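Local atomic coordinates of thiosulfate reductase (Thermus thermophilus, PDB entry 2VPZ), a protein that binds molybdenum, two molybdopterin guanine dinucleotides and a [4Fe-4S] cluster, and probably reduces sulfur compounds such as polysulfide or thiosulfate. Residues 296-300 with 311-315; 253-259 with 607-613; 94-98 with 512-516. One frame throughout, in Å; residues are numbered along the deposited sequence.

Contact 1: residues 296-300 with 311-315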
loop_
_atom_site.group_PDB
_atom_site.type_symbol
_atom_site.label_atom_id
_atom_site.label_comp_id
_atom_site.label_asym_id
_atom_site.label_seq_id
_atom_site.Cartn_x
_atom_site.Cartn_y
_atom_site.Cartn_z
ATOM N N PHE A 296 -45.673 4.102 -12.362
ATOM C CA PHE A 296 -44.368 3.422 -12.375
ATOM C C PHE A 296 -43.395 4.160 -11.443
ATOM O O PHE A 296 -42.562 4.957 -11.877
ATOM C CB PHE A 296 -43.785 3.342 -13.793
ATOM C CG PHE A 296 -44.720 2.736 -14.812
ATOM C CD1 PHE A 296 -44.912 3.357 -16.055
ATOM C CD2 PHE A 296 -45.416 1.559 -14.532
ATOM C CE1 PHE A 296 -45.787 2.814 -17.015
ATOM C CE2 PHE A 296 -46.303 0.995 -15.479
ATOM C CZ PHE A 296 -46.489 1.630 -16.726
ATOM N N THR A 297 -43.507 3.881 -10.156
ATOM C CA THR A 297 -42.701 4.504 -9.106
ATOM C C THR A 297 -41.486 3.682 -8.633
ATOM O O THR A 297 -41.403 2.473 -8.920
ATOM C CB THR A 297 -43.612 4.776 -7.847
ATOM O OG1 THR A 297 -42.838 4.768 -6.653
ATOM C CG2 THR A 297 -44.727 3.707 -7.755
ATOM N N PRO A 298 -40.474 4.342 -7.991
ATOM C CA PRO A 298 -39.317 3.574 -7.519
ATOM C C PRO A 298 -39.761 2.364 -6.619
ATOM O O PRO A 298 -39.020 1.391 -6.490
ATOM C CB PRO A 298 -38.516 4.598 -6.725
ATOM C CG PRO A 298 -38.732 5.902 -7.489
ATOM C CD PRO A 298 -40.116 5.763 -8.162
ATOM N N GLU A 299 -40.936 2.426 -5.974
ATOM C CA GLU A 299 -41.393 1.289 -5.142
ATOM C C GLU A 299 -42.005 0.184 -6.049
ATOM O O GLU A 299 -41.861 -1.008 -5.761
ATOM C CB GLU A 299 -42.370 1.694 -4.010
ATOM C CG GLU A 299 -42.490 3.202 -3.661
ATOM C CD GLU A 299 -41.260 3.813 -2.961
ATOM O OE1 GLU A 299 -40.815 3.274 -1.917
ATOM O OE2 GLU A 299 -40.766 4.846 -3.455
ATOM N N TRP A 300 -42.680 0.568 -7.131
ATOM C CA TRP A 300 -43.216 -0.418 -8.101
ATOM C C TRP A 300 -42.005 -1.140 -8.797
ATOM O O TRP A 300 -42.034 -2.365 -8.987
ATOM C CB TRP A 300 -44.090 0.284 -9.165
ATOM C CG TRP A 300 -44.356 -0.551 -10.437
ATOM C CD1 TRP A 300 -45.328 -1.497 -10.619
ATOM C CD2 TRP A 300 -43.616 -0.500 -11.680
ATOM N NE1 TRP A 300 -45.240 -2.028 -11.890
ATOM C CE2 TRP A 300 -44.206 -1.431 -12.564
ATOM C CE3 TRP A 300 -42.520 0.259 -12.132
ATOM C CZ2 TRP A 300 -43.723 -1.647 -13.884
ATOM C CZ3 TRP A 300 -42.032 0.049 -13.451
ATOM C CH2 TRP A 300 -42.649 -0.895 -14.306
ATOM N N VAL A 311 -31.848 3.693 -3.937
ATOM C CA VAL A 311 -30.863 3.619 -5.010
ATOM C C VAL A 311 -31.521 4.081 -6.340
ATOM O O VAL A 311 -30.946 4.921 -7.026
ATOM C CB VAL A 311 -30.290 2.169 -5.148
ATOM C CG1 VAL A 311 -29.355 2.063 -6.380
ATOM C CG2 VAL A 311 -29.546 1.793 -3.869
ATOM N N ILE A 312 -32.716 3.598 -6.702
ATOM C CA ILE A 312 -33.356 4.052 -7.963
ATOM C C ILE A 312 -33.545 5.592 -8.052
ATOM O O ILE A 312 -33.303 6.209 -9.101
ATOM C CB ILE A 312 -34.716 3.314 -8.232
ATOM C CG1 ILE A 312 -34.456 1.798 -8.294
ATOM C CG2 ILE A 312 -35.395 3.916 -9.501
ATOM C CD1 ILE A 312 -35.641 0.873 -8.593
ATOM N N ARG A 313 -33.953 6.184 -6.934
ATOM C CA ARG A 313 -34.125 7.631 -6.746
ATOM C C ARG A 313 -32.807 8.421 -6.831
ATOM O O ARG A 313 -32.695 9.395 -7.592
ATOM C CB ARG A 313 -34.759 7.934 -5.396
ATOM C CG ARG A 313 -36.199 8.222 -5.515
ATOM C CD ARG A 313 -36.855 8.780 -4.291
ATOM N NE ARG A 313 -38.228 8.354 -4.411
ATOM C CZ ARG A 313 -38.725 7.267 -3.849
ATOM N NH1 ARG A 313 -37.957 6.506 -3.081
ATOM N NH2 ARG A 313 -39.963 6.893 -4.141
ATOM N N GLU A 314 -31.838 8.019 -6.012
ATOM C CA GLU A 314 -30.498 8.624 -5.967
ATOM C C GLU A 314 -29.845 8.641 -7.364
ATOM O O GLU A 314 -29.298 9.668 -7.779
ATOM C CB GLU A 314 -29.589 7.876 -4.976
ATOM C CG GLU A 314 -29.514 8.450 -3.552
ATOM C CD GLU A 314 -28.880 7.497 -2.502
ATOM O OE1 GLU A 314 -27.860 6.821 -2.803
ATOM O OE2 GLU A 314 -29.411 7.455 -1.366
ATOM N N VAL A 315 -29.886 7.530 -8.093
ATOM C CA VAL A 315 -29.300 7.529 -9.431
ATOM C C VAL A 315 -29.972 8.554 -10.374
ATOM O O VAL A 315 -29.263 9.257 -11.084
ATOM C CB VAL A 315 -29.274 6.084 -10.068
ATOM C CG1 VAL A 315 -28.778 6.134 -11.547
ATOM C CG2 VAL A 315 -28.354 5.195 -9.237
#
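Two consecutive helices, 298-305 and 309-320, meet here near the surface through P298 and E299 on one side and I312 and R313 on the other, the side chain of I312 about 13 Å from a bound MGD. The first helix opens with a classic N-cap: T297 OG1 accepts the bond of E299 N at 3.1 Å. Proline costs nothing in the first turn, where a backbone N-H has no carbonyl of a preceding turn to bond to. The P298 ring faces the second helix and is shared by an apolar and a charged neighbour. I312, whose CG2 lies anti to the backbone N and CG1 beside it (chi1 -58°), brings CG2 within 4.2 Å of P298 CB. I312 also leans on L260 of helix 257-270, on which P298 rests through V267. E299 meets the edge of the R313 guanidinium, its carboxylate nearly coplanar with it (21° apart), in a salt bridge whose modelled length, 2.3 Å from R313 NH2 to E299 OE2, is doubtfully short. Arginine suits this place because its long chain, extended from CG to NE, carries the guanidinium across the proline, so that P298 CG sits 3.6 Å above the R313 guanidinium plane, toward its rim.

Contact 2: residues 253-259 with 607-613. With MGD (2-amino-5,6-dimercapto-7-methyl-3,7,8a,9-tetrahydro-8-oxa-1,3,9,10-tetraaza-anthracen-4-one guanosine dinucleotide), chain I.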
loop_
_atom_site.group_PDB
_atom_site.type_symbol
_atom_site.label_atom_id
_atom_site.label_comp_id
_atom_site.label_asym_id
_atom_site.label_seq_id
_atom_site.Cartn_x
_atom_site.Cartn_y
_atom_site.Cartn_z
ATOM N N LYS A 253 -32.099 -7.840 -11.692
ATOM C CA LYS A 253 -32.658 -9.150 -12.001
ATOM C C LYS A 253 -32.781 -9.164 -13.554
ATOM O O LYS A 253 -33.305 -8.206 -14.132
ATOM C CB LYS A 253 -34.020 -9.331 -11.301
ATOM C CG LYS A 253 -34.994 -10.174 -12.076
ATOM C CD LYS A 253 -36.176 -10.611 -11.223
ATOM C CE LYS A 253 -36.629 -12.022 -11.588
ATOM N NZ LYS A 253 -37.948 -12.377 -10.978
ATOM N N PRO A 254 -32.281 -10.240 -14.241
ATOM C CA PRO A 254 -32.397 -10.276 -15.721
ATOM C C PRO A 254 -33.773 -10.081 -16.411
ATOM O O PRO A 254 -34.742 -10.665 -15.942
ATOM C CB PRO A 254 -31.776 -11.606 -16.124
ATOM C CG PRO A 254 -30.859 -11.981 -15.010
ATOM C CD PRO A 254 -31.483 -11.364 -13.740
ATOM N N GLY A 255 -33.769 -9.319 -17.518
ATOM C CA GLY A 255 -34.933 -9.021 -18.351
ATOM C C GLY A 255 -35.907 -8.054 -17.747
ATOM O O GLY A 255 -37.115 -7.991 -18.071
ATOM N N THR A 256 -35.362 -7.219 -16.885
ATOM C CA THR A 256 -36.125 -6.299 -16.077
ATOM C C THR A 256 -35.753 -4.785 -16.175
ATOM O O THR A 256 -36.282 -3.948 -15.430
ATOM C CB THR A 256 -36.005 -6.851 -14.590
ATOM O OG1 THR A 256 -37.275 -7.232 -14.103
ATOM C CG2 THR A 256 -35.318 -5.875 -13.645
ATOM N N ASP A 257 -34.906 -4.443 -17.145
ATOM C CA ASP A 257 -34.415 -3.081 -17.381
ATOM C C ASP A 257 -35.423 -2.015 -17.772
ATOM O O ASP A 257 -35.237 -0.822 -17.487
ATOM C CB ASP A 257 -33.287 -3.099 -18.419
ATOM C CG ASP A 257 -32.151 -4.044 -18.060
ATOM O OD1 ASP A 257 -31.086 -3.555 -17.614
ATOM O OD2 ASP A 257 -32.338 -5.260 -18.196
ATOM N N THR A 258 -36.489 -2.412 -18.439
ATOM C CA THR A 258 -37.464 -1.411 -18.823
ATOM C C THR A 258 -38.211 -0.868 -17.573
ATOM O O THR A 258 -38.636 0.278 -17.583
ATOM C CB THR A 258 -38.482 -1.945 -19.885
ATOM O OG1 THR A 258 -37.809 -2.762 -20.836
ATOM C CG2 THR A 258 -39.146 -0.754 -20.620
ATOM N N ALA A 259 -38.336 -1.663 -16.503
ATOM C CA ALA A 259 -39.009 -1.195 -15.269
ATOM C C ALA A 259 -38.171 -0.135 -14.514
ATOM O O ALA A 259 -38.713 0.776 -13.876
ATOM C CB ALA A 259 -39.341 -2.379 -14.314
ATOM N N VAL A 607 -44.376 -2.455 -22.121
ATOM C CA VAL A 607 -43.893 -3.824 -22.030
ATOM C C VAL A 607 -42.656 -3.975 -21.175
ATOM O O VAL A 607 -41.549 -4.225 -21.669
ATOM C CB VAL A 607 -43.638 -4.579 -23.420
ATOM C CG1 VAL A 607 -42.690 -5.811 -23.202
ATOM C CG2 VAL A 607 -44.979 -5.069 -24.014
ATOM N N PHE A 608 -42.828 -3.750 -19.880
ATOM C CA PHE A 608 -41.726 -4.018 -18.996
ATOM C C PHE A 608 -41.792 -5.621 -19.031
ATOM O O PHE A 608 -40.758 -6.331 -18.745
ATOM C CB PHE A 608 -42.000 -3.597 -17.557
ATOM C CG PHE A 608 -41.587 -4.625 -16.553
ATOM C CD1 PHE A 608 -40.406 -5.301 -16.778
ATOM C CD2 PHE A 608 -42.381 -5.020 -15.470
ATOM C CE1 PHE A 608 -39.976 -6.360 -16.022
ATOM C CE2 PHE A 608 -41.957 -6.102 -14.654
ATOM C CZ PHE A 608 -40.748 -6.770 -14.940
ATOM N N THR A 609 -42.991 -6.119 -19.391
ATOM C CA THR A 609 -43.543 -7.508 -19.469
ATOM C C THR A 609 -42.750 -8.553 -18.661
ATOM O O THR A 609 -41.871 -9.216 -19.240
ATOM C CB THR A 609 -43.822 -8.036 -20.970
ATOM O OG1 THR A 609 -44.554 -7.077 -21.712
ATOM C CG2 THR A 609 -44.633 -9.385 -20.936
ATOM N N PRO A 610 -43.080 -8.743 -17.339
ATOM C CA PRO A 610 -42.327 -9.703 -16.523
ATOM C C PRO A 610 -41.788 -10.838 -17.401
ATOM O O PRO A 610 -42.556 -11.386 -18.218
ATOM C CB PRO A 610 -43.331 -10.185 -15.459
ATOM C CG PRO A 610 -44.313 -9.065 -15.317
ATOM C CD PRO A 610 -44.400 -8.462 -16.737
ATOM N N PRO A 611 -40.477 -11.178 -17.289
ATOM C CA PRO A 611 -39.876 -12.252 -18.084
ATOM C C PRO A 611 -40.114 -13.683 -17.586
ATOM O O PRO A 611 -40.160 -13.915 -16.377
ATOM C CB PRO A 611 -38.397 -11.892 -18.118
ATOM C CG PRO A 611 -38.164 -11.267 -16.746
ATOM C CD PRO A 611 -39.479 -10.531 -16.432
ATOM N N GLU A 612 -40.249 -14.636 -18.513
ATOM C CA GLU A 612 -40.430 -16.040 -18.136
ATOM C C GLU A 612 -39.169 -16.407 -17.331
ATOM O O GLU A 612 -38.051 -16.037 -17.705
ATOM C CB GLU A 612 -40.575 -16.954 -19.358
ATOM C CG GLU A 612 -41.097 -18.359 -18.988
ATOM C CD GLU A 612 -40.642 -19.503 -19.922
ATOM O OE1 GLU A 612 -40.198 -19.226 -21.060
ATOM O OE2 GLU A 612 -40.746 -20.676 -19.499
ATOM N N GLU A 613 -39.345 -17.131 -16.235
ATOM C CA GLU A 613 -38.234 -17.491 -15.352
ATOM C C GLU A 613 -37.605 -18.891 -15.545
ATOM O O GLU A 613 -38.249 -19.800 -16.082
ATOM C CB GLU A 613 -38.674 -17.271 -13.904
ATOM C CG GLU A 613 -39.196 -15.848 -13.666
ATOM C CD GLU A 613 -38.761 -15.239 -12.331
ATOM O OE1 GLU A 613 -37.906 -15.844 -11.645
ATOM O OE2 GLU A 613 -39.267 -14.164 -11.995
HETATM P PB MGD I . -24.309 -6.284 -24.255
HETATM O O1B MGD I . -25.152 -7.423 -24.672
HETATM O O2B MGD I . -24.899 -4.997 -23.971
HETATM O O3B MGD I . -23.284 -6.338 -25.482
HETATM O O3A MGD I . -21.164 -6.244 -26.887
HETATM P PA MGD I . -22.214 -5.344 -26.130
HETATM O O1A MGD I . -22.744 -4.501 -27.194
HETATM O O2A MGD I . -21.519 -4.582 -25.105
HETATM O "O5'" MGD I . -23.480 -6.667 -22.994
HETATM C "C5'" MGD I . -23.021 -7.948 -22.556
HETATM C "C4'" MGD I . -23.302 -7.821 -21.068
HETATM O "O4'" MGD I . -24.720 -7.820 -21.036
HETATM C "C3'" MGD I . -22.883 -8.991 -20.138
HETATM O "O3'" MGD I . -22.173 -8.503 -18.970
HETATM C "C2'" MGD I . -24.211 -9.638 -19.671
HETATM O "O2'" MGD I . -24.166 -9.818 -18.261
HETATM C "C1'" MGD I . -25.190 -8.506 -19.862
HETATM N N9 MGD I . -26.646 -8.770 -19.702
HETATM C C8 MGD I . -27.303 -9.939 -19.986
HETATM N N7 MGD I . -28.636 -9.844 -19.715
HETATM C C5 MGD I . -28.838 -8.595 -19.223
HETATM C C6 MGD I . -29.993 -7.865 -18.660
HETATM O O6 MGD I . -31.091 -8.431 -18.693
HETATM N N1 MGD I . -29.827 -6.614 -18.235
HETATM C C2 MGD I . -28.608 -6.009 -18.225
HETATM N N2 MGD I . -28.484 -4.713 -17.768
HETATM N N3 MGD I . -27.487 -6.621 -18.719
HETATM C C4 MGD I . -27.535 -7.885 -19.221
HETATM C C10 MGD I . -21.254 -6.879 -28.145
HETATM C C11 MGD I . -20.545 -5.958 -29.084
HETATM O O11 MGD I . -19.147 -5.986 -28.761
HETATM C C12 MGD I . -20.913 -6.174 -30.575
HETATM S S12 MGD I . -22.514 -6.218 -31.094
HETATM C C13 MGD I . -19.967 -6.332 -31.569
HETATM S S13 MGD I . -20.434 -6.442 -33.203
HETATM C C14 MGD I . -18.498 -6.377 -31.236
HETATM N N15 MGD I . -17.890 -7.655 -31.249
HETATM C C16 MGD I . -16.754 -7.914 -30.525
HETATM C C17 MGD I . -16.013 -9.225 -30.513
HETATM O O17 MGD I . -16.408 -10.166 -31.258
HETATM N N18 MGD I . -14.867 -9.353 -29.763
HETATM C C19 MGD I . -14.493 -8.314 -28.972
HETATM N N19 MGD I . -13.439 -8.509 -28.205
HETATM N N20 MGD I . -15.113 -7.091 -28.868
HETATM C C21 MGD I . -16.204 -6.863 -29.661
HETATM N N22 MGD I . -16.885 -5.728 -29.620
HETATM C C23 MGD I . -18.274 -5.641 -29.930
HETATM O O HOH W 1 -39.302 -3.562 -22.986
#
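A guanine-binding turn of the MGD pocket, K253 to T256, runs into helix 257-270 and is backed by the loop 607-613, with P611 and F608 against its outer side. The type II turn has its textbook Pro-Gly pair: P254 takes the second place and G255, with phi 73°, the third. Glycine is doubly suited, since a CB here would point toward P611 and come tightly against its CB. P611 CG packs 3.7 Å from G255 O. On the cofactor side G255 N donates to MGD O6 at 3.1 Å. D257, its CG beside the backbone N (chi1 -54°), turns its carboxylate to the guanine: OD2 accepts from MGD N1 and OD1 from MGD N2, each at 2.9 Å, a paired grip that matches the N1-H and N2 amino edge of guanine and is consistent with selectivity for it. F608 fills the opposite side of the turn. A259 CB makes a CH-pi contact over one face, 4.0 Å from the F608 ring centroid, while T256 OG1 comes obliquely to within 3.4 Å of F608 CE1. A serine in place of F608 lacks the ring and would probably leave A259 CB without its aromatic mate, opening a gap beneath the turn. One water joins T258 OG1 to V607 O. At the far end K253 NZ and E613 OE2 form a salt bridge, although their modelled separation is doubtfully short. W300 of helix 298-305 packs on F608, R343 of helix 341-354 touches D257 and T258, and E612 O accepts a bond from R620 of strand 619-624, linking the loop to the strand that follows it.

Contact 3: residues 94-98 with 512-516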
loop_
_atom_site.group_PDB
_atom_site.type_symbol
_atom_site.label_atom_id
_atom_site.label_comp_id
_atom_site.label_asym_id
_atom_site.label_seq_id
_atom_site.Cartn_x
_atom_site.Cartn_y
_atom_site.Cartn_z
ATOM N N ARG A 94 -5.662 -22.444 -43.776
ATOM C CA ARG A 94 -6.420 -21.434 -44.502
ATOM C C ARG A 94 -6.729 -21.961 -45.947
ATOM O O ARG A 94 -5.815 -22.477 -46.614
ATOM C CB ARG A 94 -5.645 -20.115 -44.578
ATOM C CG ARG A 94 -4.739 -19.957 -45.793
ATOM C CD ARG A 94 -4.310 -18.493 -46.035
ATOM N NE ARG A 94 -5.202 -17.768 -46.929
ATOM C CZ ARG A 94 -4.887 -16.665 -47.616
ATOM N NH1 ARG A 94 -3.676 -16.128 -47.518
ATOM N NH2 ARG A 94 -5.783 -16.102 -48.433
ATOM N N LEU A 95 -7.987 -21.827 -46.385
ATOM C CA LEU A 95 -8.518 -22.241 -47.716
ATOM C C LEU A 95 -7.695 -21.652 -48.916
ATOM O O LEU A 95 -7.429 -20.457 -48.930
ATOM C CB LEU A 95 -10.024 -21.811 -47.830
ATOM C CG LEU A 95 -10.955 -22.406 -46.749
ATOM C CD1 LEU A 95 -12.258 -21.591 -46.625
ATOM C CD2 LEU A 95 -11.243 -23.883 -47.058
ATOM N N LYS A 96 -7.300 -22.471 -49.897
ATOM C CA LYS A 96 -6.465 -22.021 -51.027
ATOM C C LYS A 96 -7.121 -22.183 -52.435
ATOM O O LYS A 96 -7.143 -21.239 -53.237
ATOM C CB LYS A 96 -5.092 -22.749 -50.978
ATOM C CG LYS A 96 -4.481 -22.955 -49.545
ATOM C CD LYS A 96 -3.872 -24.353 -49.279
ATOM C CE LYS A 96 -3.091 -24.401 -47.947
ATOM N NZ LYS A 96 -3.968 -24.589 -46.732
ATOM N N ARG A 97 -7.701 -23.319 -52.761
ATOM C CA ARG A 97 -8.299 -23.493 -54.099
ATOM C C ARG A 97 -9.857 -23.559 -54.242
ATOM O O ARG A 97 -10.502 -23.693 -53.178
ATOM C CB ARG A 97 -7.806 -24.831 -54.731
ATOM C CG ARG A 97 -6.459 -25.397 -54.249
ATOM C CD ARG A 97 -6.645 -26.648 -53.377
ATOM N NE ARG A 97 -5.431 -26.991 -52.563
ATOM C CZ ARG A 97 -5.284 -27.984 -51.577
ATOM N NH1 ARG A 97 -6.301 -28.787 -51.376
ATOM N NH2 ARG A 97 -4.186 -28.035 -50.784
ATOM N N PRO A 98 -10.483 -23.217 -55.459
ATOM C CA PRO A 98 -11.939 -23.383 -55.464
ATOM C C PRO A 98 -12.178 -24.880 -55.274
ATOM O O PRO A 98 -11.311 -25.718 -55.586
ATOM C CB PRO A 98 -12.329 -22.963 -56.897
ATOM C CG PRO A 98 -11.268 -22.083 -57.396
ATOM C CD PRO A 98 -10.240 -21.960 -56.192
ATOM N N LEU A 512 -2.238 -15.238 -52.010
ATOM C CA LEU A 512 -1.434 -16.456 -51.943
ATOM C C LEU A 512 -2.176 -17.675 -52.527
ATOM O O LEU A 512 -3.418 -17.697 -52.554
ATOM C CB LEU A 512 -0.937 -16.682 -50.473
ATOM C CG LEU A 512 0.401 -16.086 -49.925
ATOM C CD1 LEU A 512 0.895 -14.957 -50.845
ATOM C CD2 LEU A 512 0.275 -15.582 -48.459
ATOM N N PHE A 513 -1.458 -18.659 -53.071
ATOM C CA PHE A 513 -2.094 -19.857 -53.604
ATOM C C PHE A 513 -3.054 -19.499 -54.763
ATOM O O PHE A 513 -2.677 -18.787 -55.691
ATOM C CB PHE A 513 -2.892 -20.520 -52.456
ATOM C CG PHE A 513 -2.094 -20.737 -51.178
ATOM C CD1 PHE A 513 -2.355 -19.999 -50.001
ATOM C CD2 PHE A 513 -1.040 -21.648 -51.152
ATOM C CE1 PHE A 513 -1.581 -20.187 -48.815
ATOM C CE2 PHE A 513 -0.253 -21.862 -49.995
ATOM C CZ PHE A 513 -0.529 -21.128 -48.826
ATOM N N ASP A 514 -4.295 -20.002 -54.706
ATOM C CA ASP A 514 -5.257 -19.644 -55.732
ATOM C C ASP A 514 -6.343 -18.744 -55.164
ATOM O O ASP A 514 -7.545 -18.963 -55.335
ATOM C CB ASP A 514 -5.888 -20.865 -56.402
ATOM C CG ASP A 514 -6.208 -20.612 -57.852
ATOM O OD1 ASP A 514 -5.661 -19.599 -58.349
ATOM O OD2 ASP A 514 -6.967 -21.371 -58.489
ATOM N N THR A 515 -5.914 -17.674 -54.519
ATOM C CA THR A 515 -6.834 -16.761 -53.860
ATOM C C THR A 515 -7.228 -15.487 -54.656
ATOM O O THR A 515 -6.390 -14.901 -55.344
ATOM C CB THR A 515 -6.233 -16.478 -52.412
ATOM O OG1 THR A 515 -6.729 -17.446 -51.476
ATOM C CG2 THR A 515 -6.532 -15.093 -51.968
ATOM N N LYS A 516 -8.516 -15.093 -54.586
ATOM C CA LYS A 516 -9.101 -13.930 -55.324
ATOM C C LYS A 516 -9.890 -12.930 -54.452
ATOM O O LYS A 516 -10.592 -13.367 -53.523
ATOM C CB LYS A 516 -10.050 -14.440 -56.448
ATOM C CG LYS A 516 -9.386 -15.155 -57.635
ATOM C CD LYS A 516 -8.833 -14.154 -58.657
ATOM C CE LYS A 516 -7.464 -14.561 -59.218
ATOM N NZ LYS A 516 -7.384 -16.023 -59.537
#
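K96 and F513 each set CG beside the backbone N and anti to the carbonyl carbon (chi1 -39° and -51°), which brings the lysine's aliphatic part over the phenylalanine ring. This is loop-to-loop packing beside the five-stranded parallel sheet: L95, P98 and T515 all touch P481 of one of its edge strands, 479-481. K96 CG stands over one ring face in a CH-pi contact, 3.8 Å from the F513 centroid, and K96 CB meets F513 CB at 3.5 Å. Further bends at chi2 and chi4 fold the lysine's end back on its own loop, where K96 NZ donates to R94 O at 2.8 Å and also to P92 O. Lysine thus serves twice, with methylenes for the ring and an ammonium for carbonyls; the cation itself is too far from the F513 ring for more than a weak attraction. R94 comes to the ring's edge, with CD 4.2 Å from F513 CE1, before its chain bends at chi3. The guanidinium then lies across L512 and T515, R94 NH1 being 4.1 Å from L512 CB. Its polar partners are elsewhere: E487 in a salt bridge through NH2 and T89 O through NH1, which fix the group and probably compensate its buried charge. A weak bond from T515 N to L512 O closes the turn that presents F513. Beyond it K96 O and D514 O, both acceptors, approach to 3.1 Å, and D514 O takes its hydrogen bond from W117 NE1.

Contacts 1 and 2 are neighbours, about 16 Å apart between centres, while contact 3 lies on the opposite side of the chain's centre, about 59 Å from contact 1 and 49 Å from contact 2, centre to centre. Helix 257-270 connects the first pair: it starts in contact 2, and side chains of both helices of contact 1 pack on it, with W300 CZ3 3.4 Å from A259 O. Along the chain the order is 94-98, 253-259, 296-300, 311-315, 512-516, 607-613. Contact 1 is therefore local, whereas the segments of contacts 2 and 3 alternate, each contact joining segments hundreds of residues apart. Contact 2 borders one MGD and contact 3 lies near a bound MGD too, so distant parts of the chain meet on both sides of the cofactor-binding body.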